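Local coordinates for SIR4-interacting protein SIF2 (Saccharomyces cerevisiae, PDB 1R5M) that antagonizes telomeric silencing in yeast, belongs to the Set3C corepressor complex and may recruit SIR4 to non-telomeric sites, at residues E65-A70 against E93-F98; D216-V221 against V231-E236; A265-T270 against S289-S294; N355-K360 against I382-S387. All coordinates share one frame; numbering follows the deposited sequence.

Contact 1: E65-A70 against E93-F98. With SO4 (sulfate ion), chain B.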
loop_
_atom_site.group_PDB
_atom_site.type_symbol
_atom_site.label_atom_id
_atom_site.label_comp_id
_atom_site.label_asym_id
_atom_site.label_seq_id
_atom_site.Cartn_x
_atom_site.Cartn_y
_atom_site.Cartn_z
ATOM N N GLU A 65 14.741 6.225 2.055
ATOM C CA GLU A 65 15.989 6.029 1.333
ATOM C C GLU A 65 16.756 4.863 1.934
ATOM O O GLU A 65 16.387 4.335 2.983
ATOM C CB GLU A 65 16.824 7.308 1.363
ATOM C CG GLU A 65 16.094 8.502 0.758
ATOM C CD GLU A 65 16.854 9.800 0.919
ATOM O OE1 GLU A 65 17.909 9.959 0.274
ATOM O OE2 GLU A 65 16.392 10.659 1.699
ATOM N N LYS A 66 17.830 4.460 1.270
ATOM C CA LYS A 66 18.602 3.321 1.734
ATOM C C LYS A 66 19.524 3.559 2.924
ATOM O O LYS A 66 19.798 2.626 3.677
ATOM C CB LYS A 66 19.394 2.740 0.558
ATOM C CG LYS A 66 18.487 2.244 -0.567
ATOM C CD LYS A 66 19.261 1.677 -1.752
ATOM C CE LYS A 66 18.297 1.174 -2.827
ATOM N NZ LYS A 66 19.001 0.701 -4.057
ATOM N N ASN A 67 19.981 4.793 3.114
ATOM C CA ASN A 67 20.893 5.086 4.216
ATOM C C ASN A 67 20.238 5.386 5.565
ATOM O O ASN A 67 20.543 6.396 6.201
ATOM C CB ASN A 67 21.831 6.236 3.835
ATOM C CG ASN A 67 22.987 6.387 4.809
ATOM O OD1 ASN A 67 23.567 5.396 5.251
ATOM N ND2 ASN A 67 23.331 7.626 5.139
ATOM N N SER A 68 19.336 4.507 5.993
ATOM C CA SER A 68 18.669 4.649 7.289
ATOM C C SER A 68 18.065 6.037 7.484
ATOM O O SER A 68 18.150 6.624 8.567
ATOM C CB SER A 68 19.683 4.354 8.404
ATOM O OG SER A 68 19.046 3.992 9.621
ATOM N N VAL A 69 17.433 6.554 6.436
ATOM C CA VAL A 69 16.839 7.877 6.499
ATOM C C VAL A 69 15.692 8.029 5.506
ATOM O O VAL A 69 15.694 7.420 4.435
ATOM C CB VAL A 69 17.908 8.974 6.202
ATOM C CG1 VAL A 69 18.409 8.845 4.762
ATOM C CG2 VAL A 69 17.330 10.360 6.441
ATOM N N ALA A 70 14.703 8.827 5.893
ATOM C CA ALA A 70 13.560 9.128 5.043
ATOM C C ALA A 70 13.517 10.648 5.008
ATOM O O ALA A 70 14.139 11.307 5.836
ATOM C CB ALA A 70 12.270 8.572 5.646
ATOM N N GLU A 93 14.517 15.809 7.530
ATOM C CA GLU A 93 15.176 14.520 7.425
ATOM C C GLU A 93 14.669 13.699 8.611
ATOM O O GLU A 93 14.657 14.180 9.748
ATOM C CB GLU A 93 16.697 14.680 7.512
ATOM C CG GLU A 93 17.289 15.555 6.417
ATOM C CD GLU A 93 18.798 15.705 6.528
ATOM O OE1 GLU A 93 19.378 16.466 5.725
ATOM O OE2 GLU A 93 19.406 15.064 7.410
ATOM N N LEU A 94 14.231 12.476 8.335
ATOM C CA LEU A 94 13.723 11.576 9.365
ATOM C C LEU A 94 14.736 10.439 9.441
ATOM O O LEU A 94 14.585 9.405 8.788
ATOM C CB LEU A 94 12.346 11.046 8.959
ATOM C CG LEU A 94 11.351 12.080 8.411
ATOM C CD1 LEU A 94 10.038 11.379 8.101
ATOM C CD2 LEU A 94 11.130 13.213 9.416
ATOM N N ARG A 95 15.771 10.637 10.249
ATOM C CA ARG A 95 16.841 9.657 10.358
ATOM C C ARG A 95 16.717 8.657 11.502
ATOM O O ARG A 95 16.242 8.989 12.589
ATOM C CB ARG A 95 18.179 10.400 10.460
ATOM C CG ARG A 95 19.403 9.575 10.093
ATOM C CD ARG A 95 20.652 10.456 10.057
ATOM N NE ARG A 95 20.534 11.561 9.104
ATOM C CZ ARG A 95 20.788 11.469 7.800
ATOM N NH1 ARG A 95 21.181 10.319 7.273
ATOM N NH2 ARG A 95 20.653 12.534 7.021
ATOM N N HIS A 96 17.132 7.421 11.229
ATOM C CA HIS A 96 17.132 6.350 12.223
ATOM C C HIS A 96 18.596 6.020 12.500
ATOM O O HIS A 96 19.390 5.877 11.575
ATOM C CB HIS A 96 16.459 5.085 11.679
ATOM C CG HIS A 96 14.970 5.175 11.567
ATOM N ND1 HIS A 96 14.120 4.422 12.348
ATOM C CD2 HIS A 96 14.179 5.884 10.727
ATOM C CE1 HIS A 96 12.870 4.658 11.990
ATOM N NE2 HIS A 96 12.878 5.541 11.008
ATOM N N PRO A 97 18.980 5.911 13.775
ATOM C CA PRO A 97 20.380 5.585 14.055
ATOM C C PRO A 97 20.638 4.124 13.690
ATOM O O PRO A 97 19.703 3.331 13.607
ATOM C CB PRO A 97 20.490 5.830 15.557
ATOM C CG PRO A 97 19.122 5.448 16.048
ATOM C CD PRO A 97 18.214 6.092 15.019
ATOM N N PHE A 98 21.893 3.768 13.438
ATOM C CA PHE A 98 22.195 2.378 13.145
ATOM C C PHE A 98 22.248 1.693 14.503
ATOM O O PHE A 98 22.641 2.312 15.492
ATOM C CB PHE A 98 23.530 2.241 12.415
ATOM C CG PHE A 98 23.471 2.663 10.974
ATOM C CD1 PHE A 98 23.614 3.998 10.618
ATOM C CD2 PHE A 98 23.244 1.724 9.975
ATOM C CE1 PHE A 98 23.532 4.394 9.284
ATOM C CE2 PHE A 98 23.160 2.111 8.639
ATOM C CZ PHE A 98 23.304 3.448 8.296
HETATM S S SO4 B . 22.033 11.231 3.661
HETATM O O1 SO4 B . 22.158 10.049 4.535
HETATM O O2 SO4 B . 23.293 11.427 2.919
HETATM O O3 SO4 B . 20.923 11.026 2.712
HETATM O O4 SO4 B . 21.756 12.429 4.476
HETATM O O HOH W 1 21.927 7.657 8.323
#
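Glu93, Leu94 and Arg95 run antiparallel to Val69 and Ala70 as neighbouring strands, 86-95 beside 69-77, of a four-stranded WD40 propeller blade. Glu93 barely brushes Val69, but its OE2 forms a salt bridge with Arg95 NH2, which meets it from above the carboxylate plane. Leu94 and Ala70 are a hydrogen-bonded pair, each N donating to the O of the other, and both side chains lean on Thr125 of the next blade. Arg95 stands with Val69 on the opposite face of the sheet. Its CG is anti to the backbone N (chi1 -159°), and a bend at chi3 brings the guanidinium over Val69, whose CG2 sits 3.8 Å from the plane, centrally beneath it. A sulfate, probably from the crystallisation liquor, is gripped at the edge: Arg95 NH1 donates to its O1 at 2.9 Å and Arg95 NH2 to its O4 at 2.8 Å, while Asn67 ND2 and Arg71 NH1 add further bonds. His96 N gives an almost straight bond (174°) to Ser68 O at 3.0 Å, and the imidazole is held by Thr125 and Glu131. In return Ser68 OG donates to His96 O at 2.7 Å, coming from above the carbonyl plane. Phe98 closes the contact: Ser68 CB lies over one face, 4.1 Å from the ring centroid, and Asn67 OD1 meets the edge in plane, 3.6 Å from Phe98 CZ.

Contact 2: D216-V221 against V231-E236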
loop_
_atom_site.group_PDB
_atom_site.type_symbol
_atom_site.label_atom_id
_atom_site.label_comp_id
_atom_site.label_asym_id
_atom_site.label_seq_id
_atom_site.Cartn_x
_atom_site.Cartn_y
_atom_site.Cartn_z
ATOM N N ASP A 216 -12.426 -1.611 12.382
ATOM C CA ASP A 216 -13.261 -0.822 13.280
ATOM C C ASP A 216 -12.298 0.025 14.106
ATOM O O ASP A 216 -11.085 -0.170 14.035
ATOM C CB ASP A 216 -14.093 -1.723 14.198
ATOM C CG ASP A 216 -15.366 -1.044 14.687
ATOM O OD1 ASP A 216 -15.448 0.201 14.625
ATOM O OD2 ASP A 216 -16.283 -1.762 15.139
ATOM N N ASP A 217 -12.827 0.966 14.879
ATOM C CA ASP A 217 -11.976 1.821 15.695
ATOM C C ASP A 217 -11.135 1.004 16.673
ATOM O O ASP A 217 -10.040 1.419 17.057
ATOM C CB ASP A 217 -12.832 2.829 16.471
ATOM C CG ASP A 217 -13.602 3.767 15.556
ATOM O OD1 ASP A 217 -12.959 4.516 14.793
ATOM O OD2 ASP A 217 -14.850 3.754 15.600
ATOM N N ASP A 218 -11.643 -0.163 17.059
ATOM C CA ASP A 218 -10.947 -1.020 18.013
ATOM C C ASP A 218 -10.852 -2.482 17.585
ATOM O O ASP A 218 -10.691 -3.364 18.424
ATOM C CB ASP A 218 -11.652 -0.939 19.369
ATOM C CG ASP A 218 -13.033 -1.566 19.341
ATOM O OD1 ASP A 218 -13.704 -1.487 18.288
ATOM O OD2 ASP A 218 -13.452 -2.131 20.375
ATOM N N LYS A 219 -10.957 -2.743 16.287
ATOM C CA LYS A 219 -10.877 -4.114 15.790
ATOM C C LYS A 219 -9.963 -4.142 14.577
ATOM O O LYS A 219 -9.924 -3.187 13.803
ATOM C CB LYS A 219 -12.264 -4.629 15.402
ATOM C CG LYS A 219 -13.297 -4.545 16.518
ATOM C CD LYS A 219 -14.663 -4.998 16.026
ATOM C CE LYS A 219 -15.740 -4.767 17.082
ATOM N NZ LYS A 219 -15.879 -3.323 17.424
ATOM N N PHE A 220 -9.230 -5.235 14.415
ATOM C CA PHE A 220 -8.308 -5.353 13.297
ATOM C C PHE A 220 -8.106 -6.798 12.862
ATOM O O PHE A 220 -8.488 -7.731 13.569
ATOM C CB PHE A 220 -6.967 -4.713 13.671
ATOM C CG PHE A 220 -6.339 -5.285 14.920
ATOM C CD1 PHE A 220 -5.447 -6.349 14.844
ATOM C CD2 PHE A 220 -6.640 -4.753 16.170
ATOM C CE1 PHE A 220 -4.858 -6.873 15.994
ATOM C CE2 PHE A 220 -6.058 -5.270 17.327
ATOM C CZ PHE A 220 -5.165 -6.333 17.239
ATOM N N VAL A 221 -7.511 -6.976 11.686
ATOM C CA VAL A 221 -7.257 -8.306 11.151
ATOM C C VAL A 221 -5.798 -8.476 10.743
ATOM O O VAL A 221 -5.156 -7.533 10.270
ATOM C CB VAL A 221 -8.153 -8.606 9.924
ATOM C CG1 VAL A 221 -9.621 -8.660 10.339
ATOM C CG2 VAL A 221 -7.943 -7.543 8.853
ATOM N N VAL A 231 -9.224 -12.243 13.361
ATOM C CA VAL A 231 -9.861 -10.982 13.731
ATOM C C VAL A 231 -9.648 -10.756 15.224
ATOM O O VAL A 231 -9.800 -11.683 16.023
ATOM C CB VAL A 231 -11.381 -11.007 13.444
ATOM C CG1 VAL A 231 -11.971 -9.615 13.632
ATOM C CG2 VAL A 231 -11.639 -11.512 12.025
ATOM N N TYR A 232 -9.295 -9.528 15.593
ATOM C CA TYR A 232 -9.050 -9.185 16.990
ATOM C C TYR A 232 -9.719 -7.896 17.435
ATOM O O TYR A 232 -10.086 -7.047 16.624
ATOM C CB TYR A 232 -7.555 -9.010 17.262
ATOM C CG TYR A 232 -6.708 -10.240 17.096
ATOM C CD1 TYR A 232 -6.166 -10.577 15.857
ATOM C CD2 TYR A 232 -6.416 -11.054 18.188
ATOM C CE1 TYR A 232 -5.349 -11.693 15.709
ATOM C CE2 TYR A 232 -5.602 -12.174 18.052
ATOM C CZ TYR A 232 -5.071 -12.485 16.811
ATOM O OH TYR A 232 -4.256 -13.583 16.673
ATOM N N GLN A 233 -9.845 -7.762 18.751
ATOM C CA GLN A 233 -10.391 -6.568 19.373
ATOM C C GLN A 233 -9.222 -6.096 20.235
ATOM O O GLN A 233 -8.502 -6.915 20.801
ATOM C CB GLN A 233 -11.598 -6.911 20.244
ATOM C CG GLN A 233 -12.358 -5.700 20.749
ATOM C CD GLN A 233 -13.586 -6.083 21.547
ATOM O OE1 GLN A 233 -13.489 -6.772 22.563
ATOM N NE2 GLN A 233 -14.753 -5.641 21.090
ATOM N N ILE A 234 -9.023 -4.786 20.320
ATOM C CA ILE A 234 -7.909 -4.224 21.082
ATOM C C ILE A 234 -7.693 -4.749 22.499
ATOM O O ILE A 234 -6.553 -4.983 22.903
ATOM C CB ILE A 234 -8.015 -2.684 21.156
ATOM C CG1 ILE A 234 -7.769 -2.081 19.773
ATOM C CG2 ILE A 234 -7.007 -2.133 22.163
ATOM C CD1 ILE A 234 -7.874 -0.569 19.738
ATOM N N THR A 235 -8.771 -4.941 23.252
ATOM C CA THR A 235 -8.654 -5.399 24.636
ATOM C C THR A 235 -8.536 -6.905 24.857
ATOM O O THR A 235 -8.399 -7.348 25.999
ATOM C CB THR A 235 -9.842 -4.902 25.483
ATOM O OG1 THR A 235 -11.043 -5.548 25.044
ATOM C CG2 THR A 235 -10.002 -3.396 25.347
ATOM N N GLU A 236 -8.578 -7.697 23.788
ATOM C CA GLU A 236 -8.486 -9.146 23.942
ATOM C C GLU A 236 -7.369 -9.798 23.137
ATOM O O GLU A 236 -7.185 -9.502 21.958
ATOM C CB GLU A 236 -9.823 -9.795 23.578
ATOM C CG GLU A 236 -10.956 -9.419 24.514
ATOM C CD GLU A 236 -10.642 -9.752 25.960
ATOM O OE1 GLU A 236 -10.408 -10.942 26.261
ATOM O OE2 GLU A 236 -10.626 -8.822 26.797
#
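Phe220 and Tyr232 hold their rings nearly parallel, at 18°, yet slid so far apart that they hardly overlap, with centroids 5.6 Å from each other. What covers the Phe220 ring is instead the Tyr232 methylene: CB lies over one face in a CH-pi contact, 3.6 Å from Phe220 CZ. The phenylalanine reaches this place because its CG sits between the backbone N and the carbonyl carbon (chi1 56°), which swings the ring toward the partner strand. Phe220 and Trp214 also meet edge-to-face. The two aromatic residues are also a hydrogen-bonded antiparallel pair, Tyr232 N reaching Phe220 O at 2.8 Å and Phe220 N reaching Tyr232 O at 3.0 Å. On the other face Val221 and Val231 lie side by side, Val221 CG1 3.9 Å from Val231 CG2. Beyond the strands, Ile234 N donates to Asp218 O, and its CD1 rests against Asp218 CB. Asp218 OD2 lies alongside the Gln233 side chain, while OD1, together with Asp216 OD2, takes a salt bridge from Lys219 NZ, the chain bending at its last torsion to reach both. This is the antiparallel hairpin of strands 219-223 and 229-233, the middle pair of the four-stranded blade in a WD40 beta-propeller.

Contact 3: A265-T270 against S289-S294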
loop_
_atom_site.group_PDB
_atom_site.type_symbol
_atom_site.label_atom_id
_atom_site.label_comp_id
_atom_site.label_asym_id
_atom_site.label_seq_id
_atom_site.Cartn_x
_atom_site.Cartn_y
_atom_site.Cartn_z
ATOM N N ALA A 265 -6.565 -10.346 -0.516
ATOM C CA ALA A 265 -5.951 -10.922 -1.710
ATOM C C ALA A 265 -4.918 -11.905 -1.193
ATOM O O ALA A 265 -4.369 -11.726 -0.100
ATOM C CB ALA A 265 -5.285 -9.848 -2.556
ATOM N N SER A 266 -4.640 -12.941 -1.975
ATOM C CA SER A 266 -3.699 -13.961 -1.541
ATOM C C SER A 266 -2.784 -14.466 -2.646
ATOM O O SER A 266 -3.038 -14.252 -3.833
ATOM C CB SER A 266 -4.485 -15.139 -0.958
ATOM O OG SER A 266 -3.659 -16.269 -0.739
ATOM N N ASP A 267 -1.708 -15.130 -2.236
ATOM C CA ASP A 267 -0.771 -15.712 -3.184
ATOM C C ASP A 267 -1.516 -16.810 -3.933
ATOM O O ASP A 267 -1.072 -17.248 -4.997
ATOM C CB ASP A 267 0.428 -16.336 -2.463
ATOM C CG ASP A 267 1.418 -15.306 -1.954
ATOM O OD1 ASP A 267 1.188 -14.095 -2.143
ATOM O OD2 ASP A 267 2.437 -15.719 -1.363
ATOM N N ASP A 268 -2.646 -17.252 -3.380
ATOM C CA ASP A 268 -3.429 -18.309 -4.015
ATOM C C ASP A 268 -4.137 -17.849 -5.283
ATOM O O ASP A 268 -4.870 -18.618 -5.906
ATOM C CB ASP A 268 -4.430 -18.956 -3.028
ATOM C CG ASP A 268 -5.601 -18.046 -2.643
ATOM O OD1 ASP A 268 -5.821 -16.998 -3.282
ATOM O OD2 ASP A 268 -6.324 -18.416 -1.690
ATOM N N GLY A 269 -3.899 -16.597 -5.665
ATOM C CA GLY A 269 -4.482 -16.057 -6.881
ATOM C C GLY A 269 -5.933 -15.620 -6.822
ATOM O O GLY A 269 -6.544 -15.370 -7.861
ATOM N N THR A 270 -6.487 -15.509 -5.621
ATOM C CA THR A 270 -7.879 -15.099 -5.496
ATOM C C THR A 270 -8.076 -13.898 -4.592
ATOM O O THR A 270 -7.209 -13.547 -3.789
ATOM C CB THR A 270 -8.765 -16.214 -4.903
ATOM O OG1 THR A 270 -8.428 -16.408 -3.521
ATOM C CG2 THR A 270 -8.574 -17.519 -5.661
ATOM N N SER A 289 -3.878 -15.937 -12.658
ATOM C CA SER A 289 -3.124 -17.178 -12.779
ATOM C C SER A 289 -1.861 -17.196 -11.930
ATOM O O SER A 289 -1.158 -18.205 -11.866
ATOM C CB SER A 289 -2.768 -17.433 -14.245
ATOM O OG SER A 289 -1.995 -16.371 -14.775
ATOM N N GLN A 290 -1.568 -16.071 -11.286
ATOM C CA GLN A 290 -0.399 -15.969 -10.424
ATOM C C GLN A 290 -0.753 -15.099 -9.224
ATOM O O GLN A 290 -1.848 -14.542 -9.155
ATOM C CB GLN A 290 0.786 -15.367 -11.183
ATOM C CG GLN A 290 1.130 -16.110 -12.469
ATOM C CD GLN A 290 2.440 -15.653 -13.084
ATOM O OE1 GLN A 290 2.693 -15.878 -14.267
ATOM N NE2 GLN A 290 3.287 -15.020 -12.278
ATOM N N SER A 291 0.179 -14.990 -8.284
ATOM C CA SER A 291 -0.029 -14.206 -7.073
ATOM C C SER A 291 -0.527 -12.793 -7.337
ATOM O O SER A 291 -0.094 -12.129 -8.282
ATOM C CB SER A 291 1.272 -14.133 -6.271
ATOM O OG SER A 291 1.710 -15.427 -5.902
ATOM N N ILE A 292 -1.446 -12.340 -6.493
ATOM C CA ILE A 292 -1.987 -10.995 -6.601
ATOM C C ILE A 292 -1.087 -10.088 -5.770
ATOM O O ILE A 292 -0.897 -10.313 -4.573
ATOM C CB ILE A 292 -3.437 -10.946 -6.079
ATOM C CG1 ILE A 292 -4.339 -11.747 -7.025
ATOM C CG2 ILE A 292 -3.910 -9.503 -5.971
ATOM C CD1 ILE A 292 -5.776 -11.871 -6.574
ATOM N N VAL A 293 -0.531 -9.060 -6.403
ATOM C CA VAL A 293 0.379 -8.155 -5.712
ATOM C C VAL A 293 -0.286 -6.958 -5.046
ATOM O O VAL A 293 0.205 -6.464 -4.031
ATOM C CB VAL A 293 1.488 -7.656 -6.669
ATOM C CG1 VAL A 293 2.274 -8.846 -7.205
ATOM C CG2 VAL A 293 0.883 -6.864 -7.815
ATOM N N SER A 294 -1.401 -6.497 -5.605
ATOM C CA SER A 294 -2.115 -5.356 -5.040
ATOM C C SER A 294 -3.598 -5.457 -5.368
ATOM O O SER A 294 -3.977 -6.056 -6.372
ATOM C CB SER A 294 -1.588 -4.034 -5.618
ATOM O OG SER A 294 -0.178 -3.923 -5.509
HETATM O O HOH W 2 1.653 -18.083 -5.809
#
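Ile292 meets Ala265 with one branch and the Gly269-Thr270 backbone with the other. CG2, anti to the backbone N, packs on Ala265 CB at 3.7 Å. CG1 takes the other direction (chi1 -68°), and an extended second torsion carries CD1 to the backbone where the turn 266-269 ends, 3.6 Å from Thr270 O and 3.8 Å from Gly269 C. With an alanine in its place both branches vanish, which would probably open a gap beside Ala265 CB and leave the Gly269-Thr270 backbone without its apolar cover. Ser291 turns its hydroxyl along the flank of Asp267 instead, where a water ties the segments together: it donates to Asp267 O at 3.0 Å and lies 2.7 Å from Ser291 OG. Gly269, with positive phi, ends the type I turn and passes Gln290 O at 3.8 Å from its CA. The side chain of Asp268 faces into its own segment, its OD1 accepting from both Thr270 N and Thr270 OG1 on the same side of the carboxylate plane, an Asx turn; OD2 takes His246 ND1 and His247 N, while Ser266 OG bonds to Pro249 O. The contact thus sets the turn after strand 261-266 against the start of strand 292-298 in the following blade, and the Asp268-His246 pair is consistent with the aspartate-histidine link characteristic of WD40 repeats.

Contact 4: N355-K360 against I382-S387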
loop_
_atom_site.group_PDB
_atom_site.type_symbol
_atom_site.label_atom_id
_atom_site.label_comp_id
_atom_site.label_asym_id
_atom_site.label_seq_id
_atom_site.Cartn_x
_atom_site.Cartn_y
_atom_site.Cartn_z
ATOM N N ASN A 355 1.544 2.133 -16.198
ATOM C CA ASN A 355 0.318 2.330 -16.957
ATOM C C ASN A 355 -0.725 2.881 -16.005
ATOM O O ASN A 355 -0.843 2.420 -14.868
ATOM C CB ASN A 355 -0.209 1.009 -17.534
ATOM C CG ASN A 355 0.356 0.691 -18.908
ATOM O OD1 ASN A 355 -0.007 -0.320 -19.514
ATOM N ND2 ASN A 355 1.237 1.548 -19.407
ATOM N N VAL A 356 -1.464 3.884 -16.459
ATOM C CA VAL A 356 -2.539 4.445 -15.661
ATOM C C VAL A 356 -3.811 4.079 -16.412
ATOM O O VAL A 356 -3.971 4.420 -17.587
ATOM C CB VAL A 356 -2.437 5.977 -15.532
ATOM C CG1 VAL A 356 -3.603 6.507 -14.703
ATOM C CG2 VAL A 356 -1.122 6.357 -14.871
ATOM N N TYR A 357 -4.695 3.353 -15.737
ATOM C CA TYR A 357 -5.959 2.923 -16.325
ATOM C C TYR A 357 -7.103 3.816 -15.867
ATOM O O TYR A 357 -7.132 4.276 -14.725
ATOM C CB TYR A 357 -6.231 1.464 -15.949
ATOM C CG TYR A 357 -5.271 0.512 -16.618
ATOM C CD1 TYR A 357 -5.465 0.117 -17.942
ATOM C CD2 TYR A 357 -4.130 0.059 -15.955
ATOM C CE1 TYR A 357 -4.542 -0.703 -18.591
ATOM C CE2 TYR A 357 -3.204 -0.760 -16.594
ATOM C CZ TYR A 357 -3.415 -1.135 -17.912
ATOM O OH TYR A 357 -2.489 -1.921 -18.558
ATOM N N ASP A 358 -8.042 4.063 -16.773
ATOM C CA ASP A 358 -9.181 4.918 -16.485
ATOM C C ASP A 358 -10.406 4.074 -16.164
ATOM O O ASP A 358 -10.835 3.245 -16.970
ATOM C CB ASP A 358 -9.449 5.823 -17.689
ATOM C CG ASP A 358 -10.578 6.800 -17.448
ATOM O OD1 ASP A 358 -10.890 7.086 -16.273
ATOM O OD2 ASP A 358 -11.143 7.297 -18.444
ATOM N N LEU A 359 -10.958 4.290 -14.975
ATOM C CA LEU A 359 -12.124 3.545 -14.521
ATOM C C LEU A 359 -13.394 4.388 -14.580
ATOM O O LEU A 359 -14.479 3.889 -14.300
ATOM C CB LEU A 359 -11.908 3.081 -13.076
ATOM C CG LEU A 359 -10.574 2.411 -12.732
ATOM C CD1 LEU A 359 -10.560 2.043 -11.247
ATOM C CD2 LEU A 359 -10.376 1.168 -13.585
ATOM N N LYS A 360 -13.254 5.657 -14.952
ATOM C CA LYS A 360 -14.387 6.579 -15.008
ATOM C C LYS A 360 -15.655 6.046 -15.668
ATOM O O LYS A 360 -16.711 5.995 -15.036
ATOM C CB LYS A 360 -13.973 7.886 -15.693
ATOM C CG LYS A 360 -15.059 8.951 -15.674
ATOM C CD LYS A 360 -14.562 10.271 -16.238
ATOM C CE LYS A 360 -15.641 11.342 -16.156
ATOM N NZ LYS A 360 -15.161 12.663 -16.657
ATOM N N ILE A 382 -10.033 -2.508 -19.935
ATOM C CA ILE A 382 -9.915 -1.354 -19.051
ATOM C C ILE A 382 -9.133 -0.327 -19.866
ATOM O O ILE A 382 -7.976 -0.553 -20.209
ATOM C CB ILE A 382 -9.142 -1.678 -17.755
ATOM C CG1 ILE A 382 -9.825 -2.823 -17.003
ATOM C CG2 ILE A 382 -9.107 -0.443 -16.859
ATOM C CD1 ILE A 382 -9.097 -3.247 -15.741
ATOM N N PRO A 383 -9.759 0.813 -20.190
ATOM C CA PRO A 383 -9.110 1.866 -20.979
ATOM C C PRO A 383 -7.754 2.311 -20.447
ATOM O O PRO A 383 -7.610 2.586 -19.259
ATOM C CB PRO A 383 -10.131 3.001 -20.947
ATOM C CG PRO A 383 -11.439 2.280 -20.826
ATOM C CD PRO A 383 -11.121 1.220 -19.799
ATOM N N LEU A 384 -6.761 2.368 -21.330
ATOM C CA LEU A 384 -5.429 2.819 -20.946
ATOM C C LEU A 384 -5.434 4.339 -21.070
ATOM O O LEU A 384 -5.596 4.885 -22.161
ATOM C CB LEU A 384 -4.363 2.222 -21.866
ATOM C CG LEU A 384 -2.927 2.673 -21.584
ATOM C CD1 LEU A 384 -2.540 2.322 -20.147
ATOM C CD2 LEU A 384 -1.982 2.000 -22.571
ATOM N N TYR A 385 -5.262 5.019 -19.944
ATOM C CA TYR A 385 -5.281 6.475 -19.918
ATOM C C TYR A 385 -3.939 7.109 -20.256
ATOM O O TYR A 385 -3.871 8.076 -21.023
ATOM C CB TYR A 385 -5.729 6.942 -18.530
ATOM C CG TYR A 385 -5.889 8.437 -18.377
ATOM C CD1 TYR A 385 -6.911 9.119 -19.034
ATOM C CD2 TYR A 385 -5.028 9.170 -17.560
ATOM C CE1 TYR A 385 -7.073 10.492 -18.881
ATOM C CE2 TYR A 385 -5.181 10.543 -17.400
ATOM C CZ TYR A 385 -6.206 11.196 -18.062
ATOM O OH TYR A 385 -6.367 12.552 -17.902
ATOM N N ALA A 386 -2.872 6.564 -19.682
ATOM C CA ALA A 386 -1.542 7.110 -19.899
ATOM C C ALA A 386 -0.454 6.106 -19.552
ATOM O O ALA A 386 -0.703 5.121 -18.859
ATOM C CB ALA A 386 -1.371 8.367 -19.056
ATOM N N SER A 387 0.754 6.367 -20.043
ATOM C CA SER A 387 1.898 5.502 -19.778
ATOM C C SER A 387 3.159 6.328 -19.546
ATOM O O SER A 387 3.303 7.428 -20.088
ATOM C CB SER A 387 2.142 4.553 -20.956
ATOM O OG SER A 387 1.044 3.690 -21.181
#
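Tyr357 and Leu384 pack face on methyl, with Leu384 CD1 4.3 Å from the ring centroid, across strands 354-358 and 380-388 of a WD40 propeller blade. The same methyl presses on the Asn355 amide, 3.5 Å from its CG, and so is wedged between two side chains of the partner strand. An extended first torsion of the leucine (178°) and a turn at chi2 set CD1 between them. At the other end of the tyrosine, Ile382 CG2 touches Tyr357 CB at 3.6 Å and extends to Leu359 CD2. An alanine in place of Tyr357 removes the ring, which would probably leave a gap beside Leu384 CD1 and the leucine freer to turn. Val356, on the reverse face, lies side by side with Tyr385 and packs against Ala386. Here the strands carry a classic beta bulge: Val356 O accepts from two successive amides, Tyr385 N at 2.8 Å and Ala386 N at 3.2 Å, both in its carbonyl plane, while Val356 N donates to Ala386 O. Beyond the bulge Asp358 N bonds to Pro383 O at 2.9 Å with an angle of 169°. The outer rim is polar. Tyr385 OH reaches Pro424 O, and Lys344 lies over the Tyr385 ring as a cation-pi partner while pairing with Asp358 OD1. That same OD1 caps the start of helix 360-363, accepting from Lys360 N at 3.1 Å, from above the carboxylate plane.

The four contacts follow one another along the chain without overlapping and are spread round the ring of a WD40 propeller with eight WD repeats. Contacts 1 and 3 lie on opposite sides of the chain's centre, their own centres about 32 Å apart, as do contacts 2 and 4 at about 37 Å. The closest centres are those of contacts 3 and 4, about 21 Å, and no two contacts touch. Contacts 1, 2 and 4 each join antiparallel strands within a blade, the middle pair in contact 2 and the third and fourth strands in contacts 1 and 4, whereas contact 3 bridges successive blades. Together they sample both levels of the architecture: strand pairing inside blades and packing between them.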